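GlcNAc-alpha-1,4-Gal-releasing endo-beta-galactosidase (Clostridium perfringens, PDB 1UPS) probably hydrolyses O-glycosyl bonds as a calcium-binding family 16 glycoside hydrolase, acting as an endo-beta-galactosidase that releases GlcNAc-alpha-1,4-Gal. Local coordinates at residues A[48-53]-A[62-67]; A[80-85]-A[94-99]. All blocks are in the same frame, centred on the assembly; numbering follows the deposited sequence.

Interaction 1: A[48-53]-A[62-67]; sequences WTDYYL and SAKANY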
loop_
_atom_site.group_PDB
_atom_site.type_symbol
_atom_site.label_atom_id
_atom_site.label_comp_id
_atom_site.label_asym_id
_atom_site.label_seq_id
_atom_site.Cartn_x
_atom_site.Cartn_y
_atom_site.Cartn_z
ATOM N N TRP A 48 -16.207 16.420 2.979
ATOM C CA TRP A 48 -15.278 16.780 1.895
ATOM C C TRP A 48 -15.292 18.264 1.559
ATOM O O TRP A 48 -16.345 18.930 1.630
ATOM C CB TRP A 48 -15.637 16.024 0.595
ATOM C CG TRP A 48 -15.702 14.545 0.763
ATOM C CD1 TRP A 48 -16.833 13.785 0.908
ATOM C CD2 TRP A 48 -14.595 13.640 0.828
ATOM N NE1 TRP A 48 -16.495 12.457 1.043
ATOM C CE2 TRP A 48 -15.129 12.341 1.022
ATOM C CE3 TRP A 48 -13.197 13.794 0.752
ATOM C CZ2 TRP A 48 -14.322 11.197 1.113
ATOM C CZ3 TRP A 48 -12.386 12.654 0.850
ATOM C CH2 TRP A 48 -12.958 11.370 1.043
ATOM N N THR A 49 -14.128 18.757 1.143
ATOM C CA THR A 49 -14.060 19.985 0.374
ATOM C C THR A 49 -13.710 19.673 -1.090
ATOM O O THR A 49 -13.025 18.685 -1.369
ATOM C CB THR A 49 -13.097 21.004 1.028
ATOM O OG1 THR A 49 -13.183 22.250 0.318
ATOM C CG2 THR A 49 -11.605 20.582 0.924
ATOM N N ASP A 50 -14.209 20.487 -2.019
ATOM C CA ASP A 50 -13.968 20.249 -3.449
ATOM C C ASP A 50 -12.912 21.197 -4.033
ATOM O O ASP A 50 -13.013 21.674 -5.164
ATOM C CB ASP A 50 -15.279 20.230 -4.256
ATOM C CG ASP A 50 -16.132 21.466 -4.045
ATOM O OD1 ASP A 50 -17.222 21.536 -4.681
ATOM O OD2 ASP A 50 -15.821 22.394 -3.267
ATOM N N TYR A 51 -11.873 21.438 -3.245
ATOM C CA TYR A 51 -10.716 22.186 -3.706
ATOM C C TYR A 51 -9.455 21.373 -3.452
ATOM O O TYR A 51 -9.337 20.700 -2.405
ATOM C CB TYR A 51 -10.606 23.503 -2.946
ATOM C CG TYR A 51 -11.683 24.513 -3.279
ATOM C CD1 TYR A 51 -12.938 24.449 -2.666
ATOM C CD2 TYR A 51 -11.438 25.548 -4.178
ATOM C CE1 TYR A 51 -13.937 25.378 -2.970
ATOM C CE2 TYR A 51 -12.427 26.494 -4.485
ATOM C CZ TYR A 51 -13.668 26.399 -3.871
ATOM O OH TYR A 51 -14.640 27.332 -4.147
ATOM N N TYR A 52 -8.498 21.484 -4.374
ATOM C CA TYR A 52 -7.250 20.748 -4.284
ATOM C C TYR A 52 -6.215 21.642 -3.568
ATOM O O TYR A 52 -5.865 22.700 -4.081
ATOM C CB TYR A 52 -6.791 20.359 -5.711
ATOM C CG TYR A 52 -5.504 19.544 -5.780
ATOM C CD1 TYR A 52 -5.135 18.684 -4.739
ATOM C CD2 TYR A 52 -4.668 19.627 -6.899
ATOM C CE1 TYR A 52 -3.925 17.934 -4.807
ATOM C CE2 TYR A 52 -3.477 18.884 -6.986
ATOM C CZ TYR A 52 -3.116 18.044 -5.935
ATOM O OH TYR A 52 -1.931 17.339 -6.020
ATOM N N LEU A 53 -5.754 21.233 -2.378
ATOM C CA LEU A 53 -4.694 21.971 -1.632
ATOM C C LEU A 53 -4.728 23.503 -1.830
ATOM O O LEU A 53 -3.728 24.110 -2.231
ATOM C CB LEU A 53 -3.297 21.417 -1.961
ATOM C CG LEU A 53 -3.113 19.912 -1.726
ATOM C CD1 LEU A 53 -1.799 19.412 -2.354
ATOM C CD2 LEU A 53 -3.165 19.575 -0.228
ATOM N N SER A 62 -9.075 28.664 -8.666
ATOM C CA SER A 62 -8.444 27.846 -9.725
ATOM C C SER A 62 -8.394 26.359 -9.353
ATOM O O SER A 62 -8.388 25.493 -10.230
ATOM C CB SER A 62 -7.026 28.367 -10.100
ATOM O OG SER A 62 -6.063 28.359 -9.022
ATOM N N ALA A 63 -8.380 26.085 -8.046
ATOM C CA ALA A 63 -8.156 24.744 -7.524
ATOM C C ALA A 63 -9.460 23.964 -7.332
ATOM O O ALA A 63 -9.452 22.834 -6.854
ATOM C CB ALA A 63 -7.358 24.823 -6.212
ATOM N N LYS A 64 -10.584 24.561 -7.715
ATOM C CA LYS A 64 -11.891 23.881 -7.589
ATOM C C LYS A 64 -12.035 22.677 -8.534
ATOM O O LYS A 64 -11.649 22.745 -9.705
ATOM C CB LYS A 64 -13.054 24.860 -7.810
ATOM C CG LYS A 64 -14.412 24.283 -7.334
ATOM C CD LYS A 64 -15.456 25.349 -7.034
ATOM C CE LYS A 64 -16.741 24.711 -6.460
ATOM N NZ LYS A 64 -16.824 24.792 -4.951
ATOM N N ALA A 65 -12.635 21.601 -8.018
ATOM C CA ALA A 65 -12.840 20.366 -8.765
ATOM C C ALA A 65 -14.065 20.448 -9.652
ATOM O O ALA A 65 -15.020 21.169 -9.336
ATOM C CB ALA A 65 -13.004 19.191 -7.803
ATOM N N ASN A 66 -14.031 19.704 -10.757
ATOM C CA ASN A 66 -15.246 19.386 -11.487
ATOM C C ASN A 66 -15.612 17.946 -11.227
ATOM O O ASN A 66 -14.745 17.094 -11.154
ATOM C CB ASN A 66 -15.098 19.669 -12.976
ATOM C CG ASN A 66 -14.970 21.154 -13.246
ATOM O OD1 ASN A 66 -15.836 21.959 -12.841
ATOM N ND2 ASN A 66 -13.878 21.538 -13.901
ATOM N N TYR A 67 -16.904 17.699 -11.046
ATOM C CA TYR A 67 -17.381 16.349 -10.730
ATOM C C TYR A 67 -18.906 16.297 -10.899
ATOM O O TYR A 67 -19.577 17.347 -10.983
ATOM C CB TYR A 67 -16.991 15.926 -9.294
ATOM C CG TYR A 67 -17.551 16.846 -8.217
ATOM C CD1 TYR A 67 -16.870 18.019 -7.857
ATOM C CD2 TYR A 67 -18.766 16.568 -7.584
ATOM C CE1 TYR A 67 -17.377 18.887 -6.893
ATOM C CE2 TYR A 67 -19.301 17.448 -6.605
ATOM C CZ TYR A 67 -18.586 18.599 -6.267
ATOM O OH TYR A 67 -19.083 19.480 -5.328
#

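Interaction 2: A[80-85]-A[94-99]; sequences EDQKPW and RSSAIM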
loop_
_atom_site.group_PDB
_atom_site.type_symbol
_atom_site.label_atom_id
_atom_site.label_comp_id
_atom_site.label_asym_id
_atom_site.label_seq_id
_atom_site.Cartn_x
_atom_site.Cartn_y
_atom_site.Cartn_z
ATOM N N GLU A 80 -11.805 19.326 -21.298
ATOM C CA GLU A 80 -10.790 19.736 -22.269
ATOM C C GLU A 80 -10.381 21.200 -22.081
ATOM O O GLU A 80 -9.234 21.556 -22.350
ATOM C CB GLU A 80 -11.295 19.511 -23.697
ATOM C CG GLU A 80 -10.205 19.656 -24.758
ATOM C CD GLU A 80 -10.666 19.282 -26.165
ATOM O OE1 GLU A 80 -11.737 18.628 -26.333
ATOM O OE2 GLU A 80 -9.939 19.645 -27.117
ATOM N N ASP A 81 -11.315 22.034 -21.626
ATOM C CA ASP A 81 -11.042 23.456 -21.405
ATOM C C ASP A 81 -10.771 23.829 -19.941
ATOM O O ASP A 81 -10.720 25.022 -19.583
ATOM C CB ASP A 81 -12.146 24.335 -22.036
ATOM C CG ASP A 81 -13.546 24.036 -21.484
ATOM O OD1 ASP A 81 -13.731 23.069 -20.692
ATOM O OD2 ASP A 81 -14.532 24.726 -21.807
ATOM N N GLN A 82 -10.590 22.821 -19.086
ATOM C CA GLN A 82 -10.291 23.080 -17.675
ATOM C C GLN A 82 -8.941 23.792 -17.532
ATOM O O GLN A 82 -8.001 23.490 -18.278
ATOM C CB GLN A 82 -10.318 21.762 -16.881
ATOM C CG GLN A 82 -10.163 21.920 -15.377
ATOM C CD GLN A 82 -10.637 20.699 -14.628
ATOM O OE1 GLN A 82 -11.634 20.076 -15.025
ATOM N NE2 GLN A 82 -9.948 20.363 -13.539
ATOM N N LYS A 83 -8.847 24.748 -16.604
ATOM C CA LYS A 83 -7.569 25.467 -16.404
ATOM C C LYS A 83 -6.679 24.765 -15.393
ATOM O O LYS A 83 -7.183 23.988 -14.573
ATOM C CB LYS A 83 -7.832 26.903 -15.946
ATOM C CG LYS A 83 -8.644 27.699 -16.959
ATOM C CD LYS A 83 -8.580 29.191 -16.605
ATOM C CE LYS A 83 -8.792 30.075 -17.820
ATOM N NZ LYS A 83 -10.186 29.951 -18.342
ATOM N N PRO A 84 -5.363 25.032 -15.410
ATOM C CA PRO A 84 -4.479 24.441 -14.387
ATOM C C PRO A 84 -4.951 24.764 -12.967
ATOM O O PRO A 84 -5.474 25.878 -12.755
ATOM C CB PRO A 84 -3.107 25.089 -14.658
ATOM C CG PRO A 84 -3.160 25.507 -16.129
ATOM C CD PRO A 84 -4.630 25.836 -16.407
ATOM N N TRP A 85 -4.750 23.839 -12.019
ATOM C CA TRP A 85 -5.296 24.023 -10.670
ATOM C C TRP A 85 -4.548 25.103 -9.870
ATOM O O TRP A 85 -5.146 25.788 -9.045
ATOM C CB TRP A 85 -5.377 22.689 -9.905
ATOM C CG TRP A 85 -4.060 22.204 -9.424
ATOM C CD1 TRP A 85 -3.133 21.478 -10.135
ATOM C CD2 TRP A 85 -3.496 22.413 -8.124
ATOM N NE1 TRP A 85 -2.028 21.227 -9.350
ATOM C CE2 TRP A 85 -2.225 21.784 -8.110
ATOM C CE3 TRP A 85 -3.950 23.041 -6.952
ATOM C CZ2 TRP A 85 -1.394 21.777 -6.980
ATOM C CZ3 TRP A 85 -3.123 23.037 -5.824
ATOM C CH2 TRP A 85 -1.852 22.416 -5.857
ATOM N N ARG A 94 -3.375 19.839 -14.555
ATOM C CA ARG A 94 -4.795 19.974 -14.274
ATOM C C ARG A 94 -5.212 18.857 -13.349
ATOM O O ARG A 94 -4.710 17.741 -13.478
ATOM C CB ARG A 94 -5.566 19.953 -15.573
ATOM C CG ARG A 94 -5.170 21.214 -16.398
ATOM C CD ARG A 94 -5.924 21.365 -17.641
ATOM N NE ARG A 94 -5.368 20.608 -18.760
ATOM C CZ ARG A 94 -5.957 20.595 -19.943
ATOM N NH1 ARG A 94 -5.443 19.924 -20.959
ATOM N NH2 ARG A 94 -7.091 21.281 -20.104
ATOM N N SER A 95 -6.109 19.153 -12.415
ATOM C CA SER A 95 -6.592 18.117 -11.491
ATOM C C SER A 95 -7.964 18.499 -10.968
ATOM O O SER A 95 -8.225 19.682 -10.737
ATOM C CB SER A 95 -5.608 17.910 -10.312
ATOM O OG SER A 95 -6.081 16.913 -9.380
ATOM N N SER A 96 -8.830 17.499 -10.793
ATOM C CA SER A 96 -10.085 17.679 -10.077
ATOM C C SER A 96 -10.003 16.841 -8.806
ATOM O O SER A 96 -9.920 15.600 -8.870
ATOM C CB SER A 96 -11.276 17.222 -10.919
ATOM O OG SER A 96 -11.608 18.196 -11.900
ATOM N N ALA A 97 -10.074 17.501 -7.655
ATOM C CA ALA A 97 -9.852 16.814 -6.363
ATOM C C ALA A 97 -10.925 17.099 -5.307
ATOM O O ALA A 97 -11.486 18.211 -5.253
ATOM C CB ALA A 97 -8.467 17.219 -5.789
ATOM N N ILE A 98 -11.175 16.106 -4.447
ATOM C CA ILE A 98 -11.833 16.380 -3.171
ATOM C C ILE A 98 -10.884 15.989 -2.049
ATOM O O ILE A 98 -10.024 15.105 -2.231
ATOM C CB ILE A 98 -13.224 15.689 -3.047
ATOM C CG1 ILE A 98 -13.107 14.149 -3.042
ATOM C CG2 ILE A 98 -14.151 16.177 -4.170
ATOM C CD1 ILE A 98 -14.392 13.419 -2.603
ATOM N N MET A 99 -11.016 16.652 -0.895
ATOM C CA MET A 99 -10.156 16.327 0.244
ATOM C C MET A 99 -10.984 16.251 1.504
ATOM O O MET A 99 -11.961 16.970 1.619
ATOM C CB MET A 99 -9.073 17.392 0.442
ATOM C CG MET A 99 -8.315 17.806 -0.824
ATOM S SD MET A 99 -6.756 18.629 -0.466
ATOM C CE MET A 99 -7.365 20.079 0.523
HETATM O O HOH W 1 -6.855 20.427 -23.500
HETATM O O HOH W 2 -7.452 21.872 -12.737
#

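Interaction 1: A[48-53]-A[62-67]
Lys64 lays its aliphatic chain over one face of the Tyr51 ring, with CG 4.1 Å above the ring plane and displaced toward the rim. CG stands anti to the backbone N (chi1 -165°), and the chain runs on extended until it bends at its last torsion, which swings the ammonium group past the hydroxyl end of the ring to the carboxylate of Asp50, still close to Tyr51 CE1 and CZ. There NZ lies 3.1 Å from Asp50 OD2, above the carboxylate plane, in a salt bridge; weaker bonds run from NZ to Asp50 OD1 and to Tyr51 OH, a hydroxyl whose stronger partner is Glu61. Beneath these side chains the backbones form a single antiparallel bridge, in which Tyr51 and Lys64 are a non-hydrogen-bonded pair. Within the jelly-roll sandwich of family 16 enzymes, this bridge closes the long loop between strands 30-36 and 66-70 on itself, just before the latter strand begins. Ala65 N donates to Asp50 O at 2.9 Å and Tyr52 N to Ala63 O at 3.0 Å, one bond on each side of the pair. The other flank of the carboxylate belongs to Tyr67, whose OH donates to Asp50 OD1 across 2.8 Å from the anti side, while its CE1 touches Asp50 CB at 3.6 Å. Ring and carboxylate are turned 58° apart. Arg45 makes a second salt bridge to Asp50 OD1, so the buried acid is held by two cations and a hydroxyl, which would probably favour its ionised form. Ala63 CB packs on Tyr52 O at 3.4 Å.

Interaction 2: A[80-85]-A[94-99]
Arg94 sends its side chain from the start of strand 94-99 along the loop 80-85, which runs almost at right angles to the strand. From CB, CG is placed beside the backbone N (chi1 -65°) and packs against Pro84 CA at 3.9 Å and, as closely, Lys83 O. CD comes next, pressed to within 3.0 Å of Gln82 O. After a bend at the third torsion, NE and CZ each pass Gln82 O at 3.9 Å, and NH2 donates to two loop carbonyls. Gln82 O, 3.0 Å from NH2, is met in its carbonyl plane on a lone pair, whereas Glu80 O, 3.1 Å from NH2, is approached from above its carbonyl plane. NH1 reaches Glu80 O through water 1 and forms a salt bridge with Asp255. Gln82 returns the grip: its NE2 donates to Ser96 OG at 3.2 Å, a hydroxyl also bonded to Tyr77 O and Asn66 N, while its OE1 accepts from Asn66 and Thr79. Water 2 accepts from this NE2 and from Ser95 N and probably also bonds Lys83 O. The arrangement fastens an irregular surface loop to the first residues of an outermost strand of the six-stranded sheet in a family 16 jelly-roll sandwich.

In the fold
The two contacts follow one another along the chain, interaction 1 closing before interaction 2 opens, yet their centres are only about 7 Å apart. Strand 66-70, entered through interaction 1, belongs to the eight-stranded antiparallel sheet, whereas strand 94-99 of interaction 2 borders the six-stranded one. Thr49 N probably bonds Met99 O (2.8 Å), linking the loop of interaction 1 to strand 94-99, and Ser62 OG probably bonds Trp85 O (2.7 Å), linking it to the loop of interaction 2; the Tyr52 and Trp85 rings pack together. The disulfide between Cys57 and Cys86 ties the same loops covalently. Both contacts lie away from the calcium site and hold the loops flanking these strands by polar bonds and packing.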